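Tni2 (Pseudomonas fluorescens, PDB 6B12) is probably an immunity protein that binds and neutralises its partner toxin Tne2, an interbacterial effector. Local coordinates at residues P31-W39 / V48-A56; R62-N70 / A78-D86. All blocks are in the same frame, centred on the assembly; numbering follows the deposited sequence.

How the contacts relate
Following the chain from its N terminus, contact 1 closes first: residues 31-39 meet residues 48-56 across the short turn of the hairpin formed by strands 34-41 and 44-49, and the returning segment runs on into strand 54-58. Contact 2 opens only afterwards, closing the hairpin of strands 64-70 and 78-84 around the loop that joins them. The two are therefore in series, neither enclosing nor crossing the other. They still touch in space: strand 54-58, begun in contact 1, pairs with strand 64-70 of contact 2 through Leu-55 and Leu-68, and Trp-39 reaches Gly-85, so the N-terminal sheet is tied to the central four-stranded one.

Contact 1 (P31-W39 / V48-A56); sequences PCRVVEARW and VVNSRGLLA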
loop_
_atom_site.group_PDB
_atom_site.type_symbol
_atom_site.label_atom_id
_atom_site.label_comp_id
_atom_site.label_asym_id
_atom_site.label_seq_id
_atom_site.Cartn_x
_atom_site.Cartn_y
_atom_site.Cartn_z
ATOM N N PRO C 31 -12.843 -7.645 -1.968
ATOM C CA PRO C 31 -11.510 -7.592 -2.575
ATOM C C PRO C 31 -11.331 -8.734 -3.559
ATOM O O PRO C 31 -11.792 -9.854 -3.325
ATOM C CB PRO C 31 -10.565 -7.740 -1.373
ATOM C CG PRO C 31 -11.366 -7.224 -0.209
ATOM C CD PRO C 31 -12.772 -7.681 -0.494
ATOM N N CYS C 32 -10.661 -8.444 -4.670
ATOM C CA CYS C 32 -10.396 -9.465 -5.676
ATOM C C CYS C 32 -9.147 -9.074 -6.442
ATOM O O CYS C 32 -8.953 -7.891 -6.736
ATOM C CB CYS C 32 -11.593 -9.611 -6.627
ATOM S SG CYS C 32 -11.527 -11.009 -7.756
ATOM N N ARG C 33 -8.319 -10.057 -6.804
ATOM C CA ARG C 33 -7.162 -9.747 -7.641
ATOM C C ARG C 33 -7.590 -9.185 -8.992
ATOM O O ARG C 33 -8.633 -9.543 -9.550
ATOM C CB ARG C 33 -6.265 -10.984 -7.855
ATOM C CG ARG C 33 -6.779 -12.081 -8.805
ATOM C CD ARG C 33 -6.690 -13.514 -8.173
ATOM N NE ARG C 33 -5.340 -13.911 -7.767
ATOM C CZ ARG C 33 -4.712 -15.030 -8.148
ATOM N NH1 ARG C 33 -3.483 -15.272 -7.722
ATOM N NH2 ARG C 33 -5.301 -15.907 -8.937
ATOM N N VAL C 34 -6.758 -8.291 -9.504
ATOM C CA VAL C 34 -6.878 -7.761 -10.855
ATOM C C VAL C 34 -5.958 -8.581 -11.741
ATOM O O VAL C 34 -4.766 -8.719 -11.446
ATOM C CB VAL C 34 -6.508 -6.277 -10.882
ATOM C CG1 VAL C 34 -6.321 -5.752 -12.343
ATOM C CG2 VAL C 34 -7.574 -5.487 -10.144
ATOM N N VAL C 35 -6.514 -9.147 -12.809
ATOM C CA VAL C 35 -5.738 -9.985 -13.707
ATOM C C VAL C 35 -5.435 -9.308 -15.032
ATOM O O VAL C 35 -4.647 -9.857 -15.812
ATOM C CB VAL C 35 -6.436 -11.340 -13.954
ATOM C CG1 VAL C 35 -6.542 -12.120 -12.617
ATOM C CG2 VAL C 35 -7.827 -11.147 -14.580
ATOM N N GLU C 36 -6.047 -8.162 -15.328
ATOM C CA GLU C 36 -5.761 -7.495 -16.593
ATOM C C GLU C 36 -5.880 -5.989 -16.421
ATOM O O GLU C 36 -6.788 -5.511 -15.730
ATOM C CB GLU C 36 -6.703 -7.953 -17.713
ATOM C CG GLU C 36 -6.524 -7.089 -18.980
ATOM C CD GLU C 36 -7.240 -7.621 -20.173
ATOM O OE1 GLU C 36 -7.764 -8.742 -20.085
ATOM O OE2 GLU C 36 -7.282 -6.894 -21.197
ATOM N N ALA C 37 -4.938 -5.253 -17.026
ATOM C CA ALA C 37 -5.051 -3.814 -17.215
ATOM C C ALA C 37 -5.089 -3.558 -18.712
ATOM O O ALA C 37 -4.273 -4.115 -19.452
ATOM C CB ALA C 37 -3.884 -3.066 -16.577
ATOM N N ARG C 38 -6.059 -2.768 -19.160
ATOM C CA ARG C 38 -6.268 -2.524 -20.576
ATOM C C ARG C 38 -6.426 -1.027 -20.787
ATOM O O ARG C 38 -6.961 -0.326 -19.922
ATOM C CB ARG C 38 -7.521 -3.308 -21.037
ATOM C CG ARG C 38 -8.121 -2.991 -22.361
ATOM C CD ARG C 38 -9.368 -3.887 -22.551
ATOM N NE ARG C 38 -10.506 -3.498 -21.709
ATOM C CZ ARG C 38 -11.457 -4.329 -21.285
ATOM N NH1 ARG C 38 -11.416 -5.623 -21.593
ATOM N NH2 ARG C 38 -12.451 -3.868 -20.532
ATOM N N TRP C 39 -5.950 -0.525 -21.930
ATOM C CA TRP C 39 -6.079 0.909 -22.203
ATOM C C TRP C 39 -5.983 1.162 -23.698
ATOM O O TRP C 39 -5.572 0.297 -24.473
ATOM C CB TRP C 39 -5.004 1.735 -21.462
ATOM C CG TRP C 39 -3.565 1.443 -21.922
ATOM C CD1 TRP C 39 -2.830 2.166 -22.825
ATOM C CD2 TRP C 39 -2.716 0.365 -21.486
ATOM N NE1 TRP C 39 -1.577 1.606 -22.981
ATOM C CE2 TRP C 39 -1.487 0.491 -22.180
ATOM C CE3 TRP C 39 -2.891 -0.713 -20.596
ATOM C CZ2 TRP C 39 -0.434 -0.400 -22.004
ATOM C CZ3 TRP C 39 -1.839 -1.604 -20.426
ATOM C CH2 TRP C 39 -0.628 -1.440 -21.125
ATOM N N VAL C 48 -1.962 -5.661 -20.449
ATOM C CA VAL C 48 -1.078 -6.629 -19.797
ATOM C C VAL C 48 -1.946 -7.542 -18.947
ATOM O O VAL C 48 -2.935 -7.101 -18.357
ATOM C CB VAL C 48 -0.005 -5.925 -18.946
ATOM C CG1 VAL C 48 0.949 -5.150 -19.875
ATOM C CG2 VAL C 48 -0.663 -4.982 -17.931
ATOM N N VAL C 49 -1.601 -8.827 -18.901
ATOM C CA VAL C 49 -2.459 -9.812 -18.247
ATOM C C VAL C 49 -1.592 -10.686 -17.364
ATOM O O VAL C 49 -0.562 -11.180 -17.820
ATOM C CB VAL C 49 -3.194 -10.697 -19.272
ATOM C CG1 VAL C 49 -4.054 -11.745 -18.542
ATOM C CG2 VAL C 49 -3.999 -9.847 -20.238
ATOM N N ASN C 50 -2.010 -10.885 -16.117
ATOM C CA ASN C 50 -1.275 -11.767 -15.202
ATOM C C ASN C 50 -2.294 -12.518 -14.361
ATOM O O ASN C 50 -2.953 -11.907 -13.521
ATOM C CB ASN C 50 -0.310 -10.948 -14.330
ATOM C CG ASN C 50 0.580 -11.830 -13.462
ATOM O OD1 ASN C 50 0.435 -13.045 -13.467
ATOM N ND2 ASN C 50 1.493 -11.223 -12.723
ATOM N N SER C 51 -2.429 -13.841 -14.560
ATOM C CA SER C 51 -3.457 -14.548 -13.796
ATOM C C SER C 51 -3.109 -14.610 -12.313
ATOM O O SER C 51 -3.996 -14.829 -11.476
ATOM C CB SER C 51 -3.673 -15.945 -14.377
ATOM O OG SER C 51 -2.548 -16.775 -14.174
ATOM N N ARG C 52 -1.845 -14.357 -11.961
ATOM C CA ARG C 52 -1.440 -14.252 -10.566
ATOM C C ARG C 52 -1.830 -12.943 -9.908
ATOM O O ARG C 52 -1.708 -12.831 -8.679
ATOM C CB ARG C 52 0.076 -14.403 -10.451
ATOM C CG ARG C 52 0.538 -15.801 -10.780
ATOM C CD ARG C 52 2.042 -15.856 -10.888
ATOM N NE ARG C 52 2.485 -17.253 -10.846
ATOM C CZ ARG C 52 3.551 -17.698 -11.491
ATOM N NH1 ARG C 52 4.267 -16.861 -12.224
ATOM N NH2 ARG C 52 3.894 -18.975 -11.405
ATOM N N GLY C 53 -2.249 -11.957 -10.684
ATOM C CA GLY C 53 -2.644 -10.673 -10.158
ATOM C C GLY C 53 -1.615 -9.590 -10.458
ATOM O O GLY C 53 -0.405 -9.849 -10.596
ATOM N N LEU C 54 -2.103 -8.358 -10.570
ATOM C CA LEU C 54 -1.242 -7.208 -10.807
ATOM C C LEU C 54 -1.892 -5.978 -10.207
ATOM O O LEU C 54 -3.094 -5.946 -9.953
ATOM C CB LEU C 54 -0.975 -7.004 -12.303
ATOM C CG LEU C 54 -2.211 -6.708 -13.174
ATOM C CD1 LEU C 54 -2.446 -5.206 -13.362
ATOM C CD2 LEU C 54 -2.081 -7.368 -14.558
ATOM N N LEU C 55 -1.078 -4.951 -9.980
ATOM C CA LEU C 55 -1.566 -3.668 -9.507
ATOM C C LEU C 55 -1.070 -2.660 -10.522
ATOM O O LEU C 55 0.136 -2.590 -10.763
ATOM C CB LEU C 55 -1.035 -3.382 -8.095
ATOM C CG LEU C 55 -1.576 -2.224 -7.273
ATOM C CD1 LEU C 55 -3.094 -2.364 -6.996
ATOM C CD2 LEU C 55 -0.800 -2.178 -5.966
ATOM N N ALA C 56 -1.993 -1.909 -11.136
ATOM C CA ALA C 56 -1.624 -1.017 -12.239
ATOM C C ALA C 56 -2.135 0.384 -11.969
ATOM O O ALA C 56 -3.271 0.556 -11.510
ATOM C CB ALA C 56 -2.212 -1.499 -13.587
HETATM O O HOH W 1 -0.838 -14.474 -6.736
HETATM O O HOH W 2 -4.338 -7.611 -7.983
#
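Two donors of the returning chain converge on the carbonyl oxygen of Val-34: Leu-54 N makes a hydrogen bond to Val-34 O at 2.8 Å, and Gly-53 CA adds a CH...O contact to the same Val-34 O at 3.2 Å. Gly-53 closes the type I turn that begins at Asn-50; its backbone angles would press a CB against the carbonyl oxygen of Arg-52, which calls for glycine. An Asx turn is superimposed on it: Asn-50 OD1 accepts from Arg-52 N. On the hairpin proper, Asn-50 N bonds to Val-35 O at 2.8 Å, and Ala-37 and Val-48 form an antiparallel hydrogen-bonded pair. Water bridges Val-34 N to Leu-54 O where the strands part.

Between the diverging strands, aliphatic side chains fill the fork. The leucine CG of Leu-54 sits between its own backbone N and carbonyl carbon (chi1 62°), which brings CD1 against strand 34-39, to meet Val-34 CG1 at 4.0 Å and Ala-37 CB at 4.1 Å. Ala-37 is small enough to let Ala-56 approach too, CB to CB at 3.8 Å. On the other face, the extended stem of Glu-36 passes across Val-49, whose CG2 lies against its carboxylate end. Arg-33 lays one guanidinium face near Ser-51 O, while its NH2 is salt-bridged to Glu-10.

Strand 5-9 flanks the other edge of strand 34-41, where Val-35 and Glu-36 both face Ile-8 as a classic beta bulge; strand 64-70 packs against Val-48, Asn-50 and Ala-56, and the backbone of Cys-32 makes hydrogen bonds with the chain of another protein.

Contact 2 (R62-N70 / A78-D86); sequences RQHLAILWN and ATLYVVSGD
Tyr-81 turns the edge of its ring toward the face of the Trp-69 pyrrole ring, an offset edge-to-face pair with planes at 88° and centroids 5.8 Å apart. Tyr-81 CE2 also reaches Trp-69 CB, at 3.8 Å, with that CB in the plane of the tyrosine ring. With CG anti to the backbone N (chi1 -170°), the indole of Trp-69 leads away from strand 78-84 and toward Asn-50. Further along this face Ile-67 crosses Val-83, CG1 to CG2 at 3.8 Å; both are beta-branched, a shape at home in extended chain.

These rows belong to a regular antiparallel beta hairpin in the middle of a four-stranded sheet. Leu-65 with Val-83, Ile-67 with Tyr-81 and Trp-69 with Thr-79 are hydrogen-bonded pairs, each joined by two bonds, straightest between Leu-65 and Val-83, where Val-83 N lies 2.8 Å from Leu-65 O. The non-hydrogen-bonded pairs Ala-66 with Val-82, Leu-68 with Leu-80 and, past Trp-69, Asn-70 with Ala-78 turn to the opposite face. There Leu-68 CD1 rests on Ala-78 CB at 3.7 Å, a close fit that the small alanine allows; Tyr-108 of strand 102-112 packs on Leu-68 and Leu-80, and Phe-111 on Leu-80 and Ala-66.

At the open end of the hairpin, the side chain of His-64 crosses that of Val-82 at a slant, His-64 CB 4.0 Å from Val-82 CG1, while ND1 is held by Asp-61. Gly-85 N still reaches Gln-63 O, from above the carbonyl plane, and Ser-84 OG donates to Asp-86 OD1 as the chain turns off.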
loop_
_atom_site.group_PDB
_atom_site.type_symbol
_atom_site.label_atom_id
_atom_site.label_comp_id
_atom_site.label_asym_id
_atom_site.label_seq_id
_atom_site.Cartn_x
_atom_site.Cartn_y
_atom_site.Cartn_z
ATOM N N ARG C 62 0.270 10.474 -18.189
ATOM C CA ARG C 62 -0.640 9.801 -19.124
ATOM C C ARG C 62 0.095 9.173 -20.297
ATOM O O ARG C 62 -0.481 8.988 -21.377
ATOM C CB ARG C 62 -1.737 10.734 -19.640
ATOM C CG ARG C 62 -2.483 11.483 -18.570
ATOM C CD ARG C 62 -3.197 10.576 -17.638
ATOM N NE ARG C 62 -4.207 9.756 -18.316
ATOM C CZ ARG C 62 -5.002 8.907 -17.674
ATOM N NH1 ARG C 62 -4.904 8.797 -16.352
ATOM N NH2 ARG C 62 -5.884 8.165 -18.346
ATOM N N GLN C 63 1.360 8.791 -20.105
ATOM C CA GLN C 63 2.062 8.116 -21.190
ATOM C C GLN C 63 2.959 7.009 -20.666
ATOM O O GLN C 63 3.771 6.460 -21.428
ATOM C CB GLN C 63 2.850 9.134 -22.038
ATOM C CG GLN C 63 3.843 10.030 -21.276
ATOM C CD GLN C 63 4.113 11.290 -22.084
ATOM O OE1 GLN C 63 4.905 11.274 -23.031
ATOM N NE2 GLN C 63 3.431 12.365 -21.740
ATOM N N HIS C 64 2.826 6.675 -19.391
ATOM C CA HIS C 64 3.414 5.480 -18.818
ATOM C C HIS C 64 2.408 4.845 -17.884
ATOM O O HIS C 64 1.543 5.516 -17.307
ATOM C CB HIS C 64 4.700 5.811 -18.042
ATOM C CG HIS C 64 5.760 6.424 -18.887
ATOM N ND1 HIS C 64 5.935 7.788 -18.994
ATOM C CD2 HIS C 64 6.706 5.855 -19.670
ATOM C CE1 HIS C 64 6.958 8.031 -19.792
ATOM N NE2 HIS C 64 7.435 6.879 -20.228
ATOM N N LEU C 65 2.559 3.539 -17.705
ATOM C CA LEU C 65 1.866 2.823 -16.652
ATOM C C LEU C 65 2.911 2.253 -15.703
ATOM O O LEU C 65 4.006 1.867 -16.127
ATOM C CB LEU C 65 1.008 1.692 -17.220
ATOM C CG LEU C 65 -0.084 2.240 -18.172
ATOM C CD1 LEU C 65 0.367 2.006 -19.608
ATOM C CD2 LEU C 65 -1.408 1.576 -17.888
ATOM N N ALA C 66 2.595 2.241 -14.424
ATOM C CA ALA C 66 3.406 1.507 -13.463
ATOM C C ALA C 66 2.635 0.244 -13.119
ATOM O O ALA C 66 1.455 0.315 -12.762
ATOM C CB ALA C 66 3.686 2.333 -12.212
ATOM N N ILE C 67 3.304 -0.901 -13.220
ATOM C CA ILE C 67 2.650 -2.192 -13.092
ATOM C C ILE C 67 3.398 -2.967 -12.026
ATOM O O ILE C 67 4.569 -3.287 -12.225
ATOM C CB ILE C 67 2.682 -2.989 -14.409
ATOM C CG1 ILE C 67 2.141 -2.185 -15.605
ATOM C CG2 ILE C 67 1.936 -4.303 -14.206
ATOM C CD1 ILE C 67 0.715 -1.908 -15.511
ATOM N N LEU C 68 2.722 -3.309 -10.934
ATOM C CA LEU C 68 3.298 -4.192 -9.919
ATOM C C LEU C 68 2.782 -5.597 -10.206
ATOM O O LEU C 68 1.585 -5.866 -10.066
ATOM C CB LEU C 68 2.914 -3.716 -8.529
ATOM C CG LEU C 68 3.559 -4.503 -7.399
ATOM C CD1 LEU C 68 5.093 -4.468 -7.479
ATOM C CD2 LEU C 68 3.052 -3.904 -6.106
ATOM N N TRP C 69 3.696 -6.486 -10.588
ATOM C CA TRP C 69 3.395 -7.757 -11.234
ATOM C C TRP C 69 3.632 -8.890 -10.246
ATOM O O TRP C 69 4.763 -9.067 -9.788
ATOM C CB TRP C 69 4.322 -7.889 -12.437
ATOM C CG TRP C 69 4.097 -8.987 -13.422
ATOM C CD1 TRP C 69 4.774 -10.189 -13.499
ATOM C CD2 TRP C 69 3.236 -8.935 -14.553
ATOM N NE1 TRP C 69 4.347 -10.887 -14.607
ATOM C CE2 TRP C 69 3.416 -10.128 -15.274
ATOM C CE3 TRP C 69 2.334 -7.973 -15.041
ATOM C CZ2 TRP C 69 2.698 -10.406 -16.431
ATOM C CZ3 TRP C 69 1.623 -8.258 -16.191
ATOM C CH2 TRP C 69 1.818 -9.453 -16.871
ATOM N N ASN C 70 2.588 -9.665 -9.932
ATOM C CA ASN C 70 2.764 -10.736 -8.948
ATOM C C ASN C 70 3.586 -11.866 -9.551
ATOM O O ASN C 70 3.312 -12.316 -10.668
ATOM C CB ASN C 70 1.416 -11.279 -8.471
ATOM C CG ASN C 70 0.706 -10.326 -7.550
ATOM O OD1 ASN C 70 1.292 -9.338 -7.107
ATOM N ND2 ASN C 70 -0.562 -10.609 -7.253
ATOM N N ALA C 78 6.610 -9.817 -5.960
ATOM C CA ALA C 78 6.165 -9.008 -7.086
ATOM C C ALA C 78 7.347 -8.218 -7.622
ATOM O O ALA C 78 8.326 -7.975 -6.908
ATOM C CB ALA C 78 5.029 -8.072 -6.672
ATOM N N THR C 79 7.232 -7.798 -8.890
ATOM C CA THR C 79 8.242 -6.975 -9.546
ATOM C C THR C 79 7.555 -5.743 -10.132
ATOM O O THR C 79 6.477 -5.856 -10.715
ATOM C CB THR C 79 8.954 -7.760 -10.662
ATOM O OG1 THR C 79 9.596 -8.922 -10.106
ATOM C CG2 THR C 79 10.001 -6.897 -11.346
ATOM N N LEU C 80 8.185 -4.584 -9.975
ATOM C CA LEU C 80 7.634 -3.330 -10.486
ATOM C C LEU C 80 8.207 -3.020 -11.862
ATOM O O LEU C 80 9.428 -3.036 -12.048
ATOM C CB LEU C 80 7.948 -2.198 -9.508
ATOM C CG LEU C 80 7.511 -0.802 -9.951
ATOM C CD1 LEU C 80 5.980 -0.690 -10.107
ATOM C CD2 LEU C 80 8.085 0.238 -8.956
ATOM N N TYR C 81 7.322 -2.705 -12.813
ATOM C CA TYR C 81 7.701 -2.308 -14.163
ATOM C C TYR C 81 7.063 -0.971 -14.493
ATOM O O TYR C 81 5.957 -0.676 -14.050
ATOM C CB TYR C 81 7.222 -3.317 -15.210
ATOM C CG TYR C 81 7.779 -4.701 -15.001
ATOM C CD1 TYR C 81 9.013 -5.059 -15.540
ATOM C CD2 TYR C 81 7.086 -5.638 -14.234
ATOM C CE1 TYR C 81 9.529 -6.338 -15.338
ATOM C CE2 TYR C 81 7.586 -6.908 -14.028
ATOM C CZ TYR C 81 8.816 -7.253 -14.581
ATOM O OH TYR C 81 9.329 -8.519 -14.387
ATOM N N VAL C 82 7.771 -0.182 -15.293
ATOM C CA VAL C 82 7.197 0.990 -15.966
ATOM C C VAL C 82 7.044 0.616 -17.426
ATOM O O VAL C 82 8.024 0.260 -18.084
ATOM C CB VAL C 82 8.083 2.231 -15.804
ATOM C CG1 VAL C 82 7.530 3.389 -16.649
ATOM C CG2 VAL C 82 8.139 2.618 -14.348
ATOM N N VAL C 83 5.819 0.692 -17.936
ATOM C CA VAL C 83 5.507 0.292 -19.299
ATOM C C VAL C 83 5.138 1.540 -20.082
ATOM O O VAL C 83 4.399 2.387 -19.584
ATOM C CB VAL C 83 4.344 -0.722 -19.322
ATOM C CG1 VAL C 83 4.009 -1.134 -20.735
ATOM C CG2 VAL C 83 4.674 -1.963 -18.441
ATOM N N SER C 84 5.665 1.661 -21.287
ATOM C CA SER C 84 5.322 2.806 -22.120
ATOM C C SER C 84 3.844 2.741 -22.523
ATOM O O SER C 84 3.223 1.678 -22.552
ATOM C CB SER C 84 6.214 2.847 -23.370
ATOM O OG SER C 84 5.995 1.724 -24.203
ATOM N N GLY C 85 3.266 3.905 -22.816
ATOM C CA GLY C 85 1.863 3.917 -23.203
ATOM C C GLY C 85 1.578 3.114 -24.457
ATOM O O GLY C 85 0.489 2.541 -24.606
ATOM N N ASP C 86 2.529 3.068 -25.389
ATOM C CA ASP C 86 2.280 2.277 -26.587
ATOM C C ASP C 86 2.587 0.802 -26.380
ATOM O O ASP C 86 2.466 0.007 -27.330
ATOM C CB ASP C 86 3.042 2.848 -27.796
ATOM C CG ASP C 86 4.546 2.805 -27.662
ATOM O OD1 ASP C 86 5.073 2.303 -26.653
ATOM O OD2 ASP C 86 5.209 3.293 -28.614
#